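Putative ABC transporter subunit, substrate-binding component (Rhodopseudomonas palustris, PDB 4EVS) binds 4-hydroxybenzoate and probably delivers such aromatic acids, including lignin-derived benzoates, to an ABC transporter for uptake. Local coordinates at residues A[45-50]-A[294-299]; A[121-126]-A[228-233]. All blocks are in the same frame, centred on the assembly; numbering follows the deposited sequence.

Interaction 1: residues A[45-50]-A[294-299]; sequences VEFVYR and LIYKMI. With SO4 (sulfate ion), chain C.
CG2 of Val-45 lies over one face of the Tyr-296 ring, while Phe-47 meets the same ring at its edge, CZ of Phe-47 standing 4.3 Å from CE1 of Tyr-296. The edge of the Phe-47 ring is where two helix residues arrive: CD1 of Ile-295 and CE1 of Tyr-296 lie near its plane. This is helix-on-sheet packing in one lobe of a periplasmic binding protein: helix 283-302 lies against strand 43-51, and the axes of segments 294-299 and 45-50 approach to 11.2 Å at 137°. The CB atoms of Phe-47 and Tyr-296 point across the contact and not at it, and the far ends of the rings make the approach. Val-45 and Ile-299 instead reach tip to tip, CG2 of Val-45 resting 3.7 Å from CD1 of Ile-299. With chi1 at -176°, CG1 of Val-45 stands anti to the backbone N and comes to 4.1 Å from CE1 of Tyr-296. Val-40 of the short strand 39-40 also touches Val-45, Tyr-296 and Ile-299. Farther along the strand, Arg-50 presents its guanidinium edge to a sulfate, probably from the crystallisation liquor: NH1 donates to O4 and NH2 to O2, each at 2.9 Å. NH1 also donates to Tyr-49 O, and salt bridges to Glu-66 and Glu-71 fix the group further. A leucine in its place would probably leave the sulfate without these two bonds and both glutamates without their cationic mate. The Tyr-296 hydroxyl bonds to Gly-37 O and accepts from a water at 3.0 Å, which also donates to Val-45 O at 2.7 Å.

Interaction 2: residues A[121-126]-A[228-233]; sequences FTMFQN and MSTGDV. With PHB (p-hydroxybenzoic acid), chain I.
Van der Waals contact comes from Met-123, a selenomethionine, and Asn-126, both meeting Thr-230. Bends at chi2 (-51°) and chi3 (-54°) curl the Met-123 chain back; it crosses the Thr-230 side chain at about a right angle and lays its methyl CE against the hydroxyl oxygen OG1 of Thr-230, 3.7 Å away, and close to CG2. CB of Asn-126 meets that same threonine methyl at 4.0 Å. Ring contact is made by Phe-121, whose CZ comes obliquely to 3.4 Å from OD1 of Asp-232, ring and carboxylate planes 44° apart. The ring also turns its edge to the bound 4-hydroxybenzoate, CZ lying 3.9 Å from ligand C5.

The two segments thus face each other beside the ligand pocket of a periplasmic binding protein, at the N-terminal end of helix 123-136 and at the C-terminal end of the parallel strand 226-230 with the 3-10 turn 231-233 that follows. Thr-122 is the helix N-cap and forms a capping box with Gln-125: each backbone N donates to the other's side chain, Gln-125 N to OG1 and Thr-122 N to OE1.

Polar bonds converge on Asp-232, whose two oxygens divide the work. OD1 accepts the ligand phenol O4 at 2.6 Å and is also bonded to Tyr-253. OD2 takes the Thr-230 hydroxyl at 2.7 Å on its anti lone pair, the one away from OD1, which probably helps hold the carboxylate in position for the ligand. A water carries the polar link between segments, accepting from Asn-126 ND2 and donating to Asp-232 OD2 at 2.8 Å. On the strand side, Ser-229 OG and Val-233 N reach Thr-230 O from opposite faces of its carbonyl plane.

In the fold
Both touching surfaces are largely buried, but they lie in different parts of the fold, their centres 27 Å apart and their nearest atoms about 11 Å apart. Interaction 1 is peripheral, about 19 Å from the chain centre, and joins a helix to the six-stranded sheet mainly through apolar side chains, with the sulfate toward the other end of its strand. Interaction 2 sits about 8 Å from the centre, sets a helix start against the end of a strand of the second sheet and the turn after it, and adds polar chemistry at the ligand. They share no helix or strand; along the chain, 121-126 and 228-233 both fall between 45-50 and 294-299.

Interaction 1: residues A[45-50]-A[294-299]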
loop_
_atom_site.group_PDB
_atom_site.type_symbol
_atom_site.label_atom_id
_atom_site.label_comp_id
_atom_site.label_asym_id
_atom_site.label_seq_id
_atom_site.Cartn_x
_atom_site.Cartn_y
_atom_site.Cartn_z
ATOM N N VAL A 45 -18.640 12.685 -12.534
ATOM C CA VAL A 45 -18.134 12.085 -11.302
ATOM C C VAL A 45 -17.316 13.146 -10.575
ATOM O O VAL A 45 -16.376 13.711 -11.149
ATOM C CB VAL A 45 -17.265 10.857 -11.621
ATOM C CG1 VAL A 45 -16.788 10.150 -10.345
ATOM C CG2 VAL A 45 -17.990 9.872 -12.580
ATOM N N GLU A 46 -17.633 13.371 -9.293
ATOM C CA GLU A 46 -16.956 14.379 -8.478
ATOM C C GLU A 46 -16.320 13.677 -7.296
ATOM O O GLU A 46 -16.993 12.921 -6.607
ATOM C CB GLU A 46 -17.962 15.437 -7.990
ATOM C CG GLU A 46 -17.351 16.459 -7.104
ATOM C CD GLU A 46 -18.357 17.475 -6.572
ATOM O OE1 GLU A 46 -19.524 17.540 -7.082
ATOM O OE2 GLU A 46 -17.955 18.216 -5.622
ATOM N N PHE A 47 -15.036 13.933 -7.095
ATOM C CA PHE A 47 -14.326 13.406 -5.930
ATOM C C PHE A 47 -14.248 14.496 -4.868
ATOM O O PHE A 47 -13.870 15.638 -5.170
ATOM C CB PHE A 47 -12.894 12.954 -6.311
ATOM C CG PHE A 47 -12.868 11.798 -7.268
ATOM C CD1 PHE A 47 -12.756 10.515 -6.793
ATOM C CD2 PHE A 47 -12.972 11.966 -8.635
ATOM C CE1 PHE A 47 -12.738 9.429 -7.633
ATOM C CE2 PHE A 47 -12.944 10.847 -9.507
ATOM C CZ PHE A 47 -12.827 9.607 -8.999
ATOM N N VAL A 48 -14.578 14.144 -3.632
ATOM C CA VAL A 48 -14.441 15.051 -2.510
ATOM C C VAL A 48 -13.526 14.387 -1.470
ATOM O O VAL A 48 -13.579 13.169 -1.290
ATOM C CB VAL A 48 -15.811 15.475 -1.952
ATOM C CG1 VAL A 48 -16.729 16.091 -3.059
ATOM C CG2 VAL A 48 -16.481 14.368 -1.306
ATOM N N TYR A 49 -12.670 15.182 -0.835
ATOM C CA TYR A 49 -11.611 14.675 -0.002
ATOM C C TYR A 49 -11.865 15.024 1.475
ATOM O O TYR A 49 -12.280 16.136 1.803
ATOM C CB TYR A 49 -10.267 15.231 -0.475
ATOM C CG TYR A 49 -9.891 14.756 -1.851
ATOM C CD1 TYR A 49 -9.186 13.574 -2.042
ATOM C CD2 TYR A 49 -10.314 15.448 -2.976
ATOM C CE1 TYR A 49 -8.863 13.119 -3.312
ATOM C CE2 TYR A 49 -10.020 14.988 -4.262
ATOM C CZ TYR A 49 -9.307 13.802 -4.410
ATOM O OH TYR A 49 -9.015 13.349 -5.664
ATOM N N ARG A 50 -11.554 14.056 2.333
ATOM C CA ARG A 50 -11.653 14.173 3.771
ATOM C C ARG A 50 -10.389 13.664 4.436
ATOM O O ARG A 50 -9.824 12.657 4.016
ATOM C CB ARG A 50 -12.889 13.426 4.276
ATOM C CG ARG A 50 -14.209 13.927 3.668
ATOM C CD ARG A 50 -14.576 15.307 4.196
ATOM N NE ARG A 50 -15.868 15.749 3.684
ATOM C CZ ARG A 50 -16.045 16.509 2.620
ATOM N NH1 ARG A 50 -15.012 16.921 1.911
ATOM N NH2 ARG A 50 -17.281 16.873 2.269
ATOM N N LEU A 294 -11.785 1.425 -11.491
ATOM C CA LEU A 294 -12.838 0.528 -11.031
ATOM C C LEU A 294 -14.122 1.296 -10.692
ATOM O O LEU A 294 -15.224 0.830 -11.008
ATOM C CB LEU A 294 -12.429 -0.301 -9.847
ATOM C CG LEU A 294 -11.326 -1.342 -10.065
ATOM C CD1 LEU A 294 -11.174 -2.310 -8.889
ATOM C CD2 LEU A 294 -11.430 -2.049 -11.338
ATOM N N ILE A 295 -14.002 2.499 -10.119
ATOM C CA ILE A 295 -15.185 3.313 -9.839
ATOM C C ILE A 295 -15.865 3.691 -11.146
ATOM O O ILE A 295 -17.079 3.605 -11.249
ATOM C CB ILE A 295 -14.811 4.574 -9.034
ATOM C CG1 ILE A 295 -14.383 4.138 -7.632
ATOM C CG2 ILE A 295 -16.015 5.576 -8.950
ATOM C CD1 ILE A 295 -13.692 5.201 -6.792
ATOM N N TYR A 296 -15.082 4.085 -12.156
ATOM C CA TYR A 296 -15.702 4.383 -13.447
ATOM C C TYR A 296 -16.452 3.161 -14.015
ATOM O O TYR A 296 -17.554 3.307 -14.572
ATOM C CB TYR A 296 -14.718 4.965 -14.443
ATOM C CG TYR A 296 -14.455 6.456 -14.274
ATOM C CD1 TYR A 296 -14.307 7.041 -13.011
ATOM C CD2 TYR A 296 -14.310 7.286 -15.384
ATOM C CE1 TYR A 296 -14.055 8.396 -12.884
ATOM C CE2 TYR A 296 -14.052 8.633 -15.263
ATOM C CZ TYR A 296 -13.928 9.194 -14.023
ATOM O OH TYR A 296 -13.630 10.520 -13.892
ATOM N N LYS A 297 -15.836 1.985 -13.917
ATOM C CA LYS A 297 -16.456 0.753 -14.384
ATOM C C LYS A 297 -17.759 0.436 -13.625
ATOM O O LYS A 297 -18.756 0.013 -14.216
ATOM C CB LYS A 297 -15.470 -0.390 -14.258
ATOM C CG LYS A 297 -16.011 -1.747 -14.657
ATOM C CD LYS A 297 -16.316 -1.844 -16.126
ATOM C CE LYS A 297 -16.617 -3.307 -16.549
ATOM N NZ LYS A 297 -16.228 -3.510 -17.965
HETATM N N MSE A 298 -17.738 0.633 -12.307
HETATM C CA MSE A 298 -18.946 0.433 -11.495
HETATM C C MSE A 298 -20.067 1.367 -11.879
HETATM O O MSE A 298 -21.205 0.945 -11.973
HETATM C CB MSE A 298 -18.616 0.521 -10.009
HETATM C CG MSE A 298 -17.751 -0.635 -9.571
HETATM SE SE MSE A 298 -17.563 -0.793 -7.630
HETATM C CE MSE A 298 -16.578 0.719 -7.369
ATOM N N ILE A 299 -19.730 2.629 -12.161
ATOM C CA ILE A 299 -20.764 3.597 -12.579
ATOM C C ILE A 299 -21.303 3.222 -13.947
ATOM O O ILE A 299 -22.500 3.319 -14.195
ATOM C CB ILE A 299 -20.205 5.031 -12.553
ATOM C CG1 ILE A 299 -19.832 5.452 -11.110
ATOM C CG2 ILE A 299 -21.171 5.994 -13.193
ATOM C CD1 ILE A 299 -19.022 6.728 -10.972
HETATM S S SO4 C . -16.180 19.596 -0.413
HETATM O O1 SO4 C . -16.171 20.926 0.190
HETATM O O2 SO4 C . -17.301 18.783 0.081
HETATM O O3 SO4 C . -16.371 19.754 -1.845
HETATM O O4 SO4 C . -14.898 18.920 -0.149
HETATM O O HOH W 1 -13.963 12.849 -12.088
#

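Interaction 2: residues A[121-126]-A[228-233]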
loop_
_atom_site.group_PDB
_atom_site.type_symbol
_atom_site.label_atom_id
_atom_site.label_comp_id
_atom_site.label_asym_id
_atom_site.label_seq_id
_atom_site.Cartn_x
_atom_site.Cartn_y
_atom_site.Cartn_z
ATOM N N PHE A 121 -2.619 -3.513 -2.033
ATOM C CA PHE A 121 -1.755 -4.662 -1.772
ATOM C C PHE A 121 -2.136 -5.221 -0.421
ATOM O O PHE A 121 -2.894 -4.573 0.324
ATOM C CB PHE A 121 -0.282 -4.264 -1.750
ATOM C CG PHE A 121 0.044 -3.178 -0.755
ATOM C CD1 PHE A 121 -0.149 -1.854 -1.101
ATOM C CD2 PHE A 121 0.621 -3.480 0.484
ATOM C CE1 PHE A 121 0.110 -0.833 -0.214
ATOM C CE2 PHE A 121 0.905 -2.471 1.392
ATOM C CZ PHE A 121 0.675 -1.140 1.024
ATOM N N THR A 122 -1.696 -6.438 -0.123
ATOM C CA THR A 122 -1.712 -6.903 1.278
ATOM C C THR A 122 -0.308 -7.179 1.778
ATOM O O THR A 122 0.645 -7.372 1.017
ATOM C CB THR A 122 -2.594 -8.154 1.538
ATOM O OG1 THR A 122 -1.929 -9.351 1.084
ATOM C CG2 THR A 122 -3.967 -8.021 0.863
HETATM N N MSE A 123 -0.205 -7.226 3.085
HETATM C CA MSE A 123 1.051 -7.508 3.707
HETATM C C MSE A 123 1.549 -8.922 3.375
HETATM O O MSE A 123 2.714 -9.127 3.058
HETATM C CB MSE A 123 0.954 -7.305 5.216
HETATM C CG MSE A 123 0.621 -5.881 5.600
HETATM SE SE MSE A 123 1.734 -4.477 4.810
HETATM C CE MSE A 123 3.443 -5.140 5.333
ATOM N N PHE A 124 0.680 -9.910 3.494
ATOM C CA PHE A 124 1.055 -11.281 3.118
ATOM C C PHE A 124 1.506 -11.342 1.674
ATOM O O PHE A 124 2.465 -12.023 1.341
ATOM C CB PHE A 124 -0.133 -12.269 3.279
ATOM C CG PHE A 124 -0.176 -12.973 4.580
ATOM C CD1 PHE A 124 -0.719 -12.356 5.688
ATOM C CD2 PHE A 124 0.204 -14.290 4.675
ATOM C CE1 PHE A 124 -0.791 -12.980 6.890
ATOM C CE2 PHE A 124 0.126 -14.945 5.874
ATOM C CZ PHE A 124 -0.428 -14.304 6.979
ATOM N N GLN A 125 0.797 -10.623 0.804
ATOM C CA GLN A 125 1.120 -10.627 -0.623
ATOM C C GLN A 125 2.572 -10.216 -0.865
ATOM O O GLN A 125 3.266 -10.857 -1.652
ATOM C CB GLN A 125 0.132 -9.731 -1.345
ATOM C CG GLN A 125 0.221 -9.660 -2.883
ATOM C CD GLN A 125 -0.875 -8.824 -3.423
ATOM O OE1 GLN A 125 -1.123 -7.709 -2.936
ATOM N NE2 GLN A 125 -1.555 -9.328 -4.442
ATOM N N ASN A 126 3.000 -9.103 -0.230
ATOM C CA ASN A 126 4.389 -8.652 -0.383
ATOM C C ASN A 126 5.420 -9.380 0.468
ATOM O O ASN A 126 6.579 -9.489 0.070
ATOM C CB ASN A 126 4.496 -7.129 -0.146
ATOM C CG ASN A 126 3.922 -6.319 -1.281
ATOM O OD1 ASN A 126 4.136 -6.655 -2.454
ATOM N ND2 ASN A 126 3.248 -5.176 -0.946
HETATM N N MSE A 228 15.860 -6.383 4.881
HETATM C CA MSE A 228 14.764 -6.746 3.995
HETATM C C MSE A 228 13.511 -6.074 4.563
HETATM O O MSE A 228 13.286 -6.003 5.782
HETATM C CB MSE A 228 14.569 -8.280 3.961
HETATM C CG MSE A 228 13.344 -8.759 3.137
HETATM SE SE MSE A 228 13.477 -8.328 1.225
HETATM C CE MSE A 228 14.929 -9.560 1.024
ATOM N N SER A 229 12.680 -5.583 3.680
ATOM C CA SER A 229 11.478 -4.915 4.094
ATOM C C SER A 229 10.442 -5.095 3.033
ATOM O O SER A 229 10.758 -5.513 1.923
ATOM C CB SER A 229 11.772 -3.427 4.247
ATOM O OG SER A 229 12.191 -2.788 3.034
ATOM N N THR A 230 9.203 -4.737 3.350
ATOM C CA THR A 230 8.291 -4.427 2.274
ATOM C C THR A 230 8.569 -2.980 1.792
ATOM O O THR A 230 9.223 -2.192 2.479
ATOM C CB THR A 230 6.855 -4.612 2.733
ATOM O OG1 THR A 230 6.609 -3.788 3.882
ATOM C CG2 THR A 230 6.630 -6.086 3.099
ATOM N N GLY A 231 8.053 -2.646 0.619
ATOM C CA GLY A 231 8.352 -1.350 -0.003
ATOM C C GLY A 231 7.804 -0.158 0.750
ATOM O O GLY A 231 8.202 0.976 0.507
ATOM N N ASP A 232 6.921 -0.410 1.724
ATOM C CA ASP A 232 6.485 0.605 2.691
ATOM C C ASP A 232 7.636 1.346 3.355
ATOM O O ASP A 232 7.492 2.529 3.727
ATOM C CB ASP A 232 5.614 -0.075 3.763
ATOM C CG ASP A 232 4.517 -0.871 3.147
ATOM O OD1 ASP A 232 3.484 -0.285 2.776
ATOM O OD2 ASP A 232 4.729 -2.091 2.943
ATOM N N VAL A 233 8.752 0.649 3.492
ATOM C CA VAL A 233 9.857 1.111 4.303
ATOM C C VAL A 233 10.813 2.039 3.500
ATOM O O VAL A 233 11.646 2.731 4.096
ATOM C CB VAL A 233 10.565 -0.076 4.978
ATOM C CG1 VAL A 233 11.743 0.375 5.854
ATOM C CG2 VAL A 233 9.546 -0.850 5.828
HETATM C "C1'" PHB I . -2.031 -0.079 6.971
HETATM O "O1'" PHB I . -2.338 0.493 8.056
HETATM O "O2'" PHB I . -2.666 -1.082 6.512
HETATM C C1 PHB I . -0.812 0.402 6.257
HETATM C C2 PHB I . -0.377 1.695 6.394
HETATM C C3 PHB I . 0.780 2.105 5.754
HETATM C C4 PHB I . 1.476 1.254 4.896
HETATM C C5 PHB I . 0.995 -0.039 4.706
HETATM C C6 PHB I . -0.135 -0.449 5.399
HETATM O O4 PHB I . 2.601 1.701 4.271
HETATM O O HOH W 2 3.545 -4.453 1.968
#